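PDB 3WWX: S12 family peptidase from Streptomyces sp. 82F2, which probably hydrolyses amide bonds of substrates containing D-amino acids, as a D-stereospecific amidohydrolase of the serine beta-lactamase superfamily. Local coordinates for residues 57-62 with 164-169; 61-66 with 70-75; 185-190 with 195-200; 253-258 with 285-290; 94-99 with 106-111. All coordinates share one frame; numbering follows the deposited sequence.

Contact 1: residues 57-62 with 164-169; sequences TFTATV and VLAGMV
T59 OG1 is gripped by two carbonyls while the methyl of the same residue meets A166: the hydroxyl bonds to O of A236 and, more weakly, to O of T55 one turn back in its own helix. With OG1 beside the backbone N (chi1 -59°), CG2 of T59 falls anti to that N and is thereby aimed across the gap, reaching CB of A166 at 4.0 Å and N of G167 at 4.3 Å. Threonine suits this place because one branch settles a buried hydroxyl and the other offers a methyl for packing. G167, having no side chain, lets the backbones approach to 6.7 Å between CA of T59 and CA of G167, and A166 adds a single methyl. The helices joined here are 55-68, which begins within the Ser-X-X-Lys motif of the beta-lactamase superfamily, and 160-174, which starts at the asparagine of a Tyr-X-Asn motif, so the contact probably ties together two elements that in relatives line the active site. Farther round helix 55-68, O of T57 accepts from N of T61 at 2.9 Å and from OG1 of T61 at 2.8 Å, the two donors arriving from opposite faces of the carbonyl plane.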
# COMPACT_ATOMS: atom_id res chain seq x y z
N THR A 57 0.77 5.01 0.19
CA THR A 57 1.69 6.06 -0.21
C THR A 57 0.94 7.22 -0.86
O THR A 57 1.29 8.39 -0.67
CB THR A 57 2.75 5.53 -1.16
OG1 THR A 57 3.33 4.33 -0.63
CG2 THR A 57 3.84 6.57 -1.36
N PHE A 58 -0.10 6.89 -1.63
CA PHE A 58 -0.94 7.93 -2.24
C PHE A 58 -1.65 8.74 -1.16
O PHE A 58 -1.67 9.97 -1.19
CB PHE A 58 -1.95 7.31 -3.21
CG PHE A 58 -1.33 6.73 -4.45
CD1 PHE A 58 -0.85 5.43 -4.44
CD2 PHE A 58 -1.25 7.45 -5.62
CE1 PHE A 58 -0.28 4.86 -5.58
CE2 PHE A 58 -0.66 6.88 -6.76
CZ PHE A 58 -0.19 5.59 -6.74
N THR A 59 -2.25 8.06 -0.20
CA THR A 59 -2.93 8.73 0.90
C THR A 59 -2.00 9.67 1.67
O THR A 59 -2.36 10.83 1.94
CB THR A 59 -3.53 7.65 1.82
OG1 THR A 59 -4.44 6.87 1.04
CG2 THR A 59 -4.24 8.26 3.01
N ALA A 60 -0.80 9.18 2.00
CA ALA A 60 0.18 10.02 2.72
C ALA A 60 0.61 11.21 1.89
O ALA A 60 0.78 12.31 2.42
CB ALA A 60 1.38 9.20 3.13
N THR A 61 0.80 11.01 0.59
CA THR A 61 1.23 12.11 -0.28
C THR A 61 0.20 13.24 -0.26
O THR A 61 0.56 14.40 -0.17
CB THR A 61 1.45 11.61 -1.72
OG1 THR A 61 2.52 10.66 -1.73
CG2 THR A 61 1.84 12.77 -2.66
N VAL A 62 -1.07 12.90 -0.31
CA VAL A 62 -2.11 13.93 -0.28
C VAL A 62 -2.04 14.72 1.02
O VAL A 62 -2.09 15.95 1.01
CB VAL A 62 -3.50 13.32 -0.45
CG1 VAL A 62 -4.59 14.34 -0.15
CG2 VAL A 62 -3.65 12.76 -1.84
N VAL A 164 -7.29 4.30 7.07
CA VAL A 164 -8.70 4.66 6.97
C VAL A 164 -8.97 6.00 7.68
O VAL A 164 -9.64 6.88 7.13
CB VAL A 164 -9.60 3.53 7.50
CG1 VAL A 164 -11.06 3.94 7.48
CG2 VAL A 164 -9.39 2.28 6.65
N LEU A 165 -8.44 6.17 8.89
CA LEU A 165 -8.52 7.45 9.59
C LEU A 165 -7.86 8.56 8.77
O LEU A 165 -8.41 9.65 8.64
CB LEU A 165 -7.85 7.33 10.96
CG LEU A 165 -8.66 6.48 11.94
CD1 LEU A 165 -7.83 6.07 13.11
CD2 LEU A 165 -9.92 7.24 12.39
N ALA A 166 -6.69 8.29 8.18
CA ALA A 166 -6.01 9.32 7.39
C ALA A 166 -6.90 9.78 6.23
O ALA A 166 -6.96 10.97 5.91
CB ALA A 166 -4.69 8.79 6.90
N GLY A 167 -7.59 8.85 5.57
CA GLY A 167 -8.54 9.19 4.54
C GLY A 167 -9.65 10.08 5.06
O GLY A 167 -10.09 11.01 4.39
N MET A 168 -10.14 9.77 6.25
CA MET A 168 -11.20 10.58 6.85
C MET A 168 -10.70 12.00 7.13
O MET A 168 -11.47 12.97 6.97
CB MET A 168 -11.71 9.91 8.13
CG MET A 168 -12.47 8.64 7.83
SD MET A 168 -12.78 7.61 9.29
CE MET A 168 -13.90 8.64 10.18
N VAL A 169 -9.43 12.14 7.50
CA VAL A 169 -8.85 13.47 7.75
C VAL A 169 -8.82 14.24 6.44
O VAL A 169 -9.15 15.43 6.39
CB VAL A 169 -7.46 13.38 8.37
CG1 VAL A 169 -6.79 14.75 8.45
CG2 VAL A 169 -7.52 12.74 9.74

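Contact 2: residues 61-66 with 70-75; sequences TVLLQL and GRIDLD
L66 lays its CD2 methyl over one face of the R71 guanidinium, 3.7 Å above the plane and displaced toward the rim, and the two side chains cross obliquely. The arginine chain is bent at chi3 (68°), which turns its flat head back over the leucine; the closest guanidinium atom is NH1, 3.8 Å from L66 CD2. An arginine serves here because its carbons and flat face can cover a leucine while its charge stays at the exposed side, where NH1 has a long, weak ion pair with E69. E69 also takes a salt bridge from R185, so the two arginine heads gather near one carboxylate.

Deeper in, I72 sets CG2 against L66, 3.8 Å from L66 CB. L74 comes down on the preceding turn of the helix with both branches: CD1 lies 3.7 Å from L64 CD2, the side chains crossing at about a right angle, and CD2 lies 4.2 Å from L63 CB. Branched aliphatic residues thus fill the buried side, whereas D73 faces away and folds OD1 onto N of D75 at 2.9 Å, an Asx turn with the donor above the carboxylate plane.

The backbone ties the same ends together: N of R71 donates to O of L66 at 3.0 Å, with an N-H...O angle of 159°. G70, at a positive phi of 73° that suits glycine, makes the turn. This is the Schellman motif, with leucine–arginine packing across the turn, closing the C-terminal end of helix 55-68.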
# COMPACT_ATOMS: atom_id res chain seq x y z
N THR A 61 0.80 11.01 0.59
CA THR A 61 1.23 12.11 -0.28
C THR A 61 0.20 13.24 -0.26
O THR A 61 0.56 14.40 -0.17
CB THR A 61 1.45 11.61 -1.72
OG1 THR A 61 2.52 10.66 -1.73
CG2 THR A 61 1.84 12.77 -2.66
N VAL A 62 -1.07 12.90 -0.31
CA VAL A 62 -2.11 13.93 -0.28
C VAL A 62 -2.04 14.72 1.02
O VAL A 62 -2.09 15.95 1.01
CB VAL A 62 -3.50 13.32 -0.45
CG1 VAL A 62 -4.59 14.34 -0.15
CG2 VAL A 62 -3.65 12.76 -1.84
N LEU A 63 -1.90 14.03 2.16
CA LEU A 63 -1.85 14.75 3.43
C LEU A 63 -0.62 15.62 3.53
O LEU A 63 -0.68 16.70 4.11
CB LEU A 63 -1.91 13.79 4.61
CG LEU A 63 -3.34 13.37 4.89
CD1 LEU A 63 -3.35 12.11 5.70
CD2 LEU A 63 -4.09 14.49 5.62
N LEU A 64 0.50 15.17 2.97
CA LEU A 64 1.69 16.02 2.96
C LEU A 64 1.53 17.24 2.06
O LEU A 64 2.02 18.32 2.41
CB LEU A 64 2.92 15.17 2.60
CG LEU A 64 3.39 14.28 3.75
CD1 LEU A 64 4.18 13.08 3.25
CD2 LEU A 64 4.24 15.09 4.73
N GLN A 65 0.84 17.10 0.94
CA GLN A 65 0.51 18.27 0.14
C GLN A 65 -0.39 19.22 0.91
O GLN A 65 -0.17 20.44 0.89
CB GLN A 65 -0.16 17.88 -1.17
CG GLN A 65 0.75 17.17 -2.16
CD GLN A 65 0.13 17.08 -3.53
OE1 GLN A 65 -1.07 17.32 -3.69
NE2 GLN A 65 0.94 16.77 -4.53
N LEU A 66 -1.40 18.70 1.59
CA LEU A 66 -2.31 19.57 2.32
C LEU A 66 -1.57 20.33 3.42
O LEU A 66 -1.85 21.51 3.66
CB LEU A 66 -3.49 18.78 2.90
CG LEU A 66 -4.44 18.17 1.87
CD1 LEU A 66 -5.37 17.18 2.55
CD2 LEU A 66 -5.24 19.26 1.14
N GLY A 70 -0.60 24.60 3.97
CA GLY A 70 -0.94 25.25 5.23
C GLY A 70 -2.34 24.94 5.72
O GLY A 70 -2.91 25.71 6.49
N ARG A 71 -2.89 23.80 5.30
CA ARG A 71 -4.28 23.46 5.60
C ARG A 71 -4.43 22.50 6.79
O ARG A 71 -5.52 22.32 7.34
CB ARG A 71 -4.97 22.89 4.36
CG ARG A 71 -5.02 23.91 3.22
CD ARG A 71 -5.47 23.33 1.91
NE ARG A 71 -6.87 22.93 1.94
CZ ARG A 71 -7.53 22.45 0.89
NH1 ARG A 71 -6.90 22.32 -0.27
NH2 ARG A 71 -8.80 22.09 1.01
N ILE A 72 -3.32 21.91 7.19
CA ILE A 72 -3.27 21.01 8.32
C ILE A 72 -1.83 20.89 8.80
O ILE A 72 -0.90 21.00 8.01
CB ILE A 72 -3.82 19.61 7.93
CG1 ILE A 72 -3.70 18.63 9.09
CG2 ILE A 72 -3.08 19.08 6.69
CD1 ILE A 72 -4.58 17.39 8.93
N ASP A 73 -1.66 20.69 10.10
CA ASP A 73 -0.37 20.37 10.69
C ASP A 73 -0.44 18.89 11.05
O ASP A 73 -1.32 18.48 11.81
CB ASP A 73 -0.14 21.24 11.94
CG ASP A 73 1.23 21.06 12.55
OD1 ASP A 73 1.85 19.99 12.47
OD2 ASP A 73 1.71 22.04 13.18
N LEU A 74 0.44 18.06 10.50
CA LEU A 74 0.38 16.63 10.81
C LEU A 74 0.64 16.31 12.28
O LEU A 74 0.32 15.21 12.75
CB LEU A 74 1.30 15.83 9.91
CG LEU A 74 1.04 16.01 8.41
CD1 LEU A 74 2.02 15.17 7.64
CD2 LEU A 74 -0.39 15.66 8.02
N ASP A 75 1.18 17.27 13.05
CA ASP A 75 1.33 17.04 14.48
C ASP A 75 0.07 17.44 15.25
O ASP A 75 0.06 17.33 16.47
CB ASP A 75 2.58 17.73 15.01
CG ASP A 75 3.84 17.15 14.42
OD1 ASP A 75 3.97 15.91 14.44
OD2 ASP A 75 4.67 17.91 13.90

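Contact 3: residues 185-190 with 195-200; sequences RIIKPL and TTVPGT
I187 meets T195 and V197 where the loop after helix 178-187 packs back against it, within the beta-lactamase-like fold; the helix has a wider pi-type turn at 185-187. Apolar contact does most of the work. CG1 of I187 lies 4.0 Å from CG2 of T195: the threonine keeps OG1 beside its backbone N (chi1 -58°), which leaves CG2 anti to that N and presented to the isoleucine. A beta-branched isoleucine suits the spot, since its two branches cover the incoming chain over a broad front.

A second kind of contact is between methyls and a carbonyl: CG2 of I187 rests 3.7 Å from O of T195, and CD1 of I187 lies 3.8 Å from the same oxygen. These are van der Waals approaches; no hydrogen bond joins the two segments.

Polar bonding goes to other parts of the chain. OG1 of T195 is held by D246 OD2 and also bonded to S242 OG, while the backbone of T196 pairs with I241, so the loop is fastened to the 241-242 region as well as to the helix. Threonine thus divides its branches, hydroxyl to the neighbours and methyl to I187. V197 packs on Y178 and V182 too, and its CG2 lies 4.0 Å from CD1 of I187.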
# COMPACT_ATOMS: atom_id res chain seq x y z
N ARG A 185 -4.75 15.37 -7.51
CA ARG A 185 -3.41 15.76 -7.12
C ARG A 185 -2.32 14.84 -7.63
O ARG A 185 -1.16 15.23 -7.67
CB ARG A 185 -3.31 15.83 -5.60
CG ARG A 185 -4.17 16.90 -4.98
CD ARG A 185 -4.28 16.77 -3.47
NE ARG A 185 -4.97 17.93 -2.93
CZ ARG A 185 -4.35 19.06 -2.59
NH1 ARG A 185 -3.03 19.16 -2.65
NH2 ARG A 185 -5.08 20.09 -2.15
N ILE A 186 -2.67 13.60 -7.96
CA ILE A 186 -1.66 12.61 -8.33
C ILE A 186 -1.95 11.94 -9.67
O ILE A 186 -1.12 11.99 -10.56
CB ILE A 186 -1.45 11.54 -7.22
CG1 ILE A 186 -1.10 12.21 -5.88
CG2 ILE A 186 -0.33 10.57 -7.61
CD1 ILE A 186 -1.09 11.26 -4.67
N ILE A 187 -3.09 11.25 -9.79
CA ILE A 187 -3.38 10.50 -10.99
C ILE A 187 -3.40 11.39 -12.23
O ILE A 187 -2.78 11.08 -13.25
CB ILE A 187 -4.69 9.71 -10.82
CG1 ILE A 187 -4.48 8.64 -9.75
CG2 ILE A 187 -5.14 9.06 -12.12
CD1 ILE A 187 -5.76 7.92 -9.33
N LYS A 188 -4.11 12.51 -12.15
CA LYS A 188 -4.23 13.37 -13.33
C LYS A 188 -2.92 14.09 -13.68
O LYS A 188 -2.47 14.02 -14.84
CB LYS A 188 -5.40 14.34 -13.17
CG LYS A 188 -6.76 13.66 -13.29
CD LYS A 188 -7.89 14.64 -12.98
CE LYS A 188 -9.23 13.93 -12.86
NZ LYS A 188 -9.54 13.16 -14.09
N PRO A 189 -2.27 14.75 -12.71
CA PRO A 189 -1.04 15.48 -13.07
C PRO A 189 0.08 14.59 -13.59
O PRO A 189 0.90 15.04 -14.39
CB PRO A 189 -0.63 16.14 -11.75
CG PRO A 189 -1.92 16.30 -11.00
CD PRO A 189 -2.71 15.07 -11.34
N LEU A 190 0.13 13.34 -13.13
CA LEU A 190 1.16 12.40 -13.59
C LEU A 190 0.70 11.57 -14.78
O LEU A 190 1.46 10.73 -15.26
CB LEU A 190 1.59 11.46 -12.46
CG LEU A 190 2.36 12.04 -11.27
CD1 LEU A 190 2.77 10.97 -10.32
CD2 LEU A 190 3.56 12.84 -11.72
N THR A 195 -4.41 3.82 -13.60
CA THR A 195 -4.54 3.89 -12.14
C THR A 195 -5.90 4.45 -11.73
O THR A 195 -6.30 5.51 -12.21
CB THR A 195 -3.42 4.77 -11.56
OG1 THR A 195 -2.16 4.21 -11.95
CG2 THR A 195 -3.46 4.77 -10.05
N THR A 196 -6.59 3.71 -10.85
CA THR A 196 -7.93 4.09 -10.44
C THR A 196 -8.15 3.87 -8.95
O THR A 196 -7.43 3.11 -8.28
CB THR A 196 -9.00 3.31 -11.23
OG1 THR A 196 -8.82 1.91 -11.02
CG2 THR A 196 -8.93 3.60 -12.72
N VAL A 197 -9.13 4.61 -8.43
CA VAL A 197 -9.60 4.51 -7.06
C VAL A 197 -11.04 4.01 -7.20
O VAL A 197 -11.96 4.80 -7.43
CB VAL A 197 -9.57 5.88 -6.35
CG1 VAL A 197 -9.88 5.74 -4.89
CG2 VAL A 197 -8.22 6.56 -6.55
N PRO A 198 -11.23 2.69 -7.15
CA PRO A 198 -12.52 2.11 -7.55
C PRO A 198 -13.70 2.35 -6.60
O PRO A 198 -14.85 2.22 -7.01
CB PRO A 198 -12.22 0.62 -7.65
CG PRO A 198 -11.04 0.41 -6.76
CD PRO A 198 -10.21 1.66 -6.89
N GLY A 199 -13.44 2.67 -5.34
CA GLY A 199 -14.53 2.93 -4.40
C GLY A 199 -15.19 1.63 -4.00
O GLY A 199 -14.57 0.81 -3.31
N THR A 200 -16.44 1.44 -4.40
CA THR A 200 -17.11 0.15 -4.14
C THR A 200 -17.19 -0.73 -5.39
O THR A 200 -17.75 -1.83 -5.36
CB THR A 200 -18.49 0.36 -3.59
OG1 THR A 200 -19.16 1.16 -4.51
CG2 THR A 200 -18.45 1.11 -2.28

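Contact 4: residues 253-258 with 285-290; sequences ALLQGR and LGLMKD
L287 points its CB toward L254 and L255, at the end of helix 244-255. CB and CG themselves touch neither leucine; they carry the side chain across the gap, CG standing anti to the backbone N (chi1 -174°). At CG the chain forks. CD1 goes to L254, 4.4 Å from its CD2, and CD2 goes to L255, 4.5 Å from that residue's CD2. Leucine suits the place because one fork can address two neighbouring residues of a helix. W299 of strand 297-305 and M268 also pack on L287, so its fork lies between helix and sheet.

L255 starts to one side and swings its tip inward, whereas L254 points toward L287 and also touches T57 and T61 of helix 55-68. Just beyond, the helix closes in a Schellman motif: N of R258 bonds to O of A253 at 2.9 Å, and N of G257 to O of L254 at 3.0 Å. G257 fits because its positive phi would press a CB against the preceding carbonyl O. On the surface, R258 NE donates to Q256 OE1 at 2.8 Å in the carbonyl plane, a bent bond with an N-H...O angle of 136°.

With no hydrogen bond across it and methyls 4.4 Å or more apart, the contact is light, apolar and non-directional: burial and weak dispersion are what it can contribute.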
# COMPACT_ATOMS: atom_id res chain seq x y z
N ALA A 253 8.43 9.95 -9.46
CA ALA A 253 8.06 11.35 -9.25
C ALA A 253 8.09 11.72 -7.78
O ALA A 253 8.52 12.81 -7.40
CB ALA A 253 6.70 11.64 -9.84
N LEU A 254 7.59 10.82 -6.94
CA LEU A 254 7.57 11.08 -5.52
C LEU A 254 8.97 11.28 -4.93
O LEU A 254 9.24 12.30 -4.28
CB LEU A 254 6.90 9.92 -4.79
CG LEU A 254 6.75 10.09 -3.28
CD1 LEU A 254 5.81 11.22 -2.93
CD2 LEU A 254 6.19 8.78 -2.68
N LEU A 255 9.86 10.33 -5.14
CA LEU A 255 11.19 10.42 -4.55
C LEU A 255 12.04 11.51 -5.19
O LEU A 255 12.98 12.03 -4.56
CB LEU A 255 11.92 9.06 -4.58
CG LEU A 255 11.62 8.13 -3.39
CD1 LEU A 255 12.09 8.71 -2.07
CD2 LEU A 255 10.15 7.77 -3.32
N GLN A 256 11.70 11.89 -6.41
CA GLN A 256 12.34 13.02 -7.08
C GLN A 256 11.87 14.37 -6.57
O GLN A 256 12.44 15.40 -6.96
CB GLN A 256 12.10 12.94 -8.59
CG GLN A 256 12.87 11.84 -9.29
CD GLN A 256 12.37 11.56 -10.69
OE1 GLN A 256 11.63 12.34 -11.27
NE2 GLN A 256 12.78 10.43 -11.25
N GLY A 257 10.84 14.40 -5.74
CA GLY A 257 10.31 15.64 -5.20
C GLY A 257 9.33 16.36 -6.10
O GLY A 257 9.03 17.55 -5.87
N ARG A 258 8.79 15.69 -7.09
CA ARG A 258 7.89 16.36 -8.02
C ARG A 258 6.47 16.55 -7.48
O ARG A 258 5.69 17.29 -8.08
CB ARG A 258 7.84 15.65 -9.37
CG ARG A 258 9.21 15.38 -9.92
CD ARG A 258 9.24 15.34 -11.42
NE ARG A 258 10.54 14.83 -11.87
CZ ARG A 258 11.11 15.12 -13.04
NH1 ARG A 258 10.54 15.94 -13.90
NH2 ARG A 258 12.26 14.54 -13.32
N LEU A 285 6.33 8.05 6.31
CA LEU A 285 4.92 8.41 6.21
C LEU A 285 4.33 7.69 5.01
O LEU A 285 4.40 8.16 3.89
CB LEU A 285 4.72 9.92 6.13
CG LEU A 285 5.37 10.69 7.29
CD1 LEU A 285 5.15 12.19 7.12
CD2 LEU A 285 4.91 10.23 8.67
N GLY A 286 3.75 6.52 5.25
CA GLY A 286 3.20 5.71 4.15
C GLY A 286 4.25 5.29 3.12
O GLY A 286 3.95 5.15 1.92
N LEU A 287 5.48 5.10 3.59
CA LEU A 287 6.62 4.82 2.71
C LEU A 287 7.67 4.08 3.51
O LEU A 287 7.89 4.44 4.66
CB LEU A 287 7.19 6.14 2.18
CG LEU A 287 8.29 6.03 1.13
CD1 LEU A 287 7.76 5.51 -0.22
CD2 LEU A 287 8.95 7.37 0.95
N MET A 288 8.30 3.07 2.93
CA MET A 288 9.28 2.25 3.63
C MET A 288 10.64 2.37 2.97
O MET A 288 10.70 2.59 1.77
CB MET A 288 8.87 0.79 3.55
CG MET A 288 7.87 0.40 4.56
SD MET A 288 7.68 -1.39 4.63
CE MET A 288 7.16 -1.73 2.95
N LYS A 289 11.70 2.23 3.76
CA LYS A 289 13.06 2.12 3.22
C LYS A 289 13.66 0.78 3.61
O LYS A 289 13.29 0.19 4.63
CB LYS A 289 13.95 3.26 3.72
CG LYS A 289 14.48 3.08 5.12
CD LYS A 289 15.50 4.16 5.50
CE LYS A 289 15.97 3.92 6.92
NZ LYS A 289 16.95 4.94 7.38
N ASP A 290 14.57 0.28 2.79
CA ASP A 290 15.28 -0.95 3.10
C ASP A 290 16.64 -0.82 2.45
O ASP A 290 16.76 -0.21 1.41
CB ASP A 290 14.51 -2.15 2.53
CG ASP A 290 15.03 -3.50 3.03
OD1 ASP A 290 15.90 -3.53 3.92
OD2 ASP A 290 14.53 -4.52 2.51

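Contact 5: residues 94-99 with 106-111; sequences RKITVR and SGIYSY
I96, just before helix 98-102, meets S106 and I108 in the loop that follows that helix. S106 makes an ST turn there, part of a His-Thr-Ser-Gly sequence common in the class C beta-lactamase and S12 peptidase family. The N-cap of the helix is T97.

S106 comes first. Its CB lies 3.7 Å from CG2 of I96, while OG, set between the backbone N and the carbonyl carbon (chi1 68°), turns to its own chain and accepts from N of I108 at 3.1 Å, nearly straight with an N-H...O angle of 170°. The same OG is bonded to OD1 of N162, so a small hydroxyl side chain leaves room for the isoleucine and still has both polar partners. G107 follows with a phi of 84°, where a CB would collide with the carbonyl O of S106; glycine is therefore the natural residue for this bend.

I108 brings the chain back toward I96, and its own neighbours include L101 and L165, which makes a branched apolar side chain appropriate. Beyond it the chain is fastened to the start of helix 160-174, where O of Y109 and N of Y111 are both bonded to T161 OG1. The side chains of I96 and I108 meet at a slant, and a single methyl touches two atoms: CD1 of I96 sits 3.8 Å from CG1 of I108 and 3.9 Å from CD1 of I108.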
# COMPACT_ATOMS: atom_id res chain seq x y z
N ARG A 94 -7.21 12.26 21.25
CA ARG A 94 -6.65 13.48 21.83
C ARG A 94 -5.14 13.35 22.03
O ARG A 94 -4.44 14.36 22.16
CB ARG A 94 -7.32 13.80 23.19
CG ARG A 94 -8.79 14.15 23.11
CD ARG A 94 -9.53 13.89 24.46
NE ARG A 94 -9.78 12.47 24.72
CZ ARG A 94 -10.80 11.99 25.45
NH1 ARG A 94 -11.68 12.82 26.00
NH2 ARG A 94 -10.94 10.68 25.63
N LYS A 95 -4.64 12.11 22.04
CA LYS A 95 -3.25 11.82 22.39
C LYS A 95 -2.47 11.25 21.20
O LYS A 95 -1.32 10.85 21.34
CB LYS A 95 -3.21 10.79 23.52
CG LYS A 95 -4.02 11.16 24.74
CD LYS A 95 -3.52 12.43 25.39
CE LYS A 95 -4.23 12.69 26.72
NZ LYS A 95 -5.71 12.82 26.57
N ILE A 96 -3.13 11.19 20.05
CA ILE A 96 -2.55 10.60 18.84
C ILE A 96 -2.54 11.67 17.77
O ILE A 96 -3.55 12.35 17.57
CB ILE A 96 -3.41 9.44 18.33
CG1 ILE A 96 -3.43 8.28 19.33
CG2 ILE A 96 -2.88 8.91 16.97
CD1 ILE A 96 -4.54 7.27 19.08
N THR A 97 -1.42 11.82 17.05
CA THR A 97 -1.34 12.83 15.99
C THR A 97 -1.53 12.20 14.61
O THR A 97 -1.44 10.98 14.46
CB THR A 97 0.02 13.53 15.99
OG1 THR A 97 1.05 12.61 15.61
CG2 THR A 97 0.34 14.07 17.38
N VAL A 98 -1.83 13.04 13.63
CA VAL A 98 -2.03 12.55 12.27
C VAL A 98 -0.72 11.91 11.78
O VAL A 98 -0.76 10.86 11.12
CB VAL A 98 -2.51 13.67 11.33
CG1 VAL A 98 -2.65 13.18 9.91
CG2 VAL A 98 -3.83 14.26 11.83
N ARG A 99 0.43 12.47 12.15
CA ARG A 99 1.72 11.88 11.79
C ARG A 99 1.85 10.46 12.29
O ARG A 99 2.36 9.59 11.59
CB ARG A 99 2.88 12.73 12.33
CG ARG A 99 4.26 12.31 11.82
CD ARG A 99 5.41 13.14 12.46
NE ARG A 99 5.16 14.57 12.30
CZ ARG A 99 5.27 15.23 11.15
NH1 ARG A 99 5.71 14.61 10.05
NH2 ARG A 99 4.97 16.53 11.09
N SER A 106 0.85 5.13 16.11
CA SER A 106 -0.34 5.47 16.89
C SER A 106 -0.73 4.43 17.93
O SER A 106 -1.26 4.79 18.99
CB SER A 106 -1.53 5.67 15.95
OG SER A 106 -1.85 4.40 15.40
N GLY A 107 -0.50 3.16 17.64
CA GLY A 107 -0.95 2.06 18.49
C GLY A 107 -2.39 1.64 18.23
O GLY A 107 -2.91 0.78 18.93
N ILE A 108 -3.04 2.23 17.23
CA ILE A 108 -4.46 1.96 17.01
C ILE A 108 -4.68 0.54 16.45
O ILE A 108 -4.05 0.11 15.50
CB ILE A 108 -5.08 3.01 16.05
CG1 ILE A 108 -4.99 4.43 16.64
CG2 ILE A 108 -6.50 2.62 15.69
CD1 ILE A 108 -5.44 5.50 15.71
N TYR A 109 -5.58 -0.20 17.08
CA TYR A 109 -5.94 -1.54 16.67
C TYR A 109 -6.28 -1.57 15.19
O TYR A 109 -7.07 -0.75 14.72
CB TYR A 109 -7.15 -1.99 17.50
CG TYR A 109 -7.57 -3.41 17.31
CD1 TYR A 109 -8.27 -3.81 16.18
CD2 TYR A 109 -7.28 -4.37 18.28
CE1 TYR A 109 -8.64 -5.14 16.01
CE2 TYR A 109 -7.66 -5.70 18.11
CZ TYR A 109 -8.33 -6.07 16.96
OH TYR A 109 -8.74 -7.38 16.77
N SER A 110 -5.70 -2.54 14.51
CA SER A 110 -5.92 -2.75 13.08
C SER A 110 -7.21 -3.54 12.82
O SER A 110 -7.32 -4.71 13.21
CB SER A 110 -4.73 -3.48 12.48
OG SER A 110 -4.85 -3.49 11.07
N TYR A 111 -8.19 -2.92 12.17
CA TYR A 111 -9.53 -3.51 12.06
C TYR A 111 -9.48 -4.84 11.30
O TYR A 111 -10.36 -5.68 11.47
CB TYR A 111 -10.53 -2.57 11.38
CG TYR A 111 -10.20 -2.29 9.92
CD1 TYR A 111 -9.38 -1.22 9.58
CD2 TYR A 111 -10.69 -3.08 8.90
CE1 TYR A 111 -9.06 -0.95 8.26
CE2 TYR A 111 -10.35 -2.81 7.56
CZ TYR A 111 -9.55 -1.75 7.27
OH TYR A 111 -9.21 -1.45 5.96

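How the contacts relate
From the N terminus, contact 2 closes first, a tight turn between helix 55-68 and the loop after it. Contact 5 closes next, around helix 98-102; D75 with R99, a salt bridge, and L74 O with R99 N join the two. Contact 1 encloses contact 5 within its long excursion and shares T61 and V62 with contact 2, so helix 55-68 is met from two directions. Contacts 3 and 4 follow in series. I186 of contact 3 packs on helix 55-68, and L190 touches A253 of contact 4. T57 of contact 1 bonds to G286 O, linking the helical part to the segment leading into strand 288-291 of the antiparallel sheet.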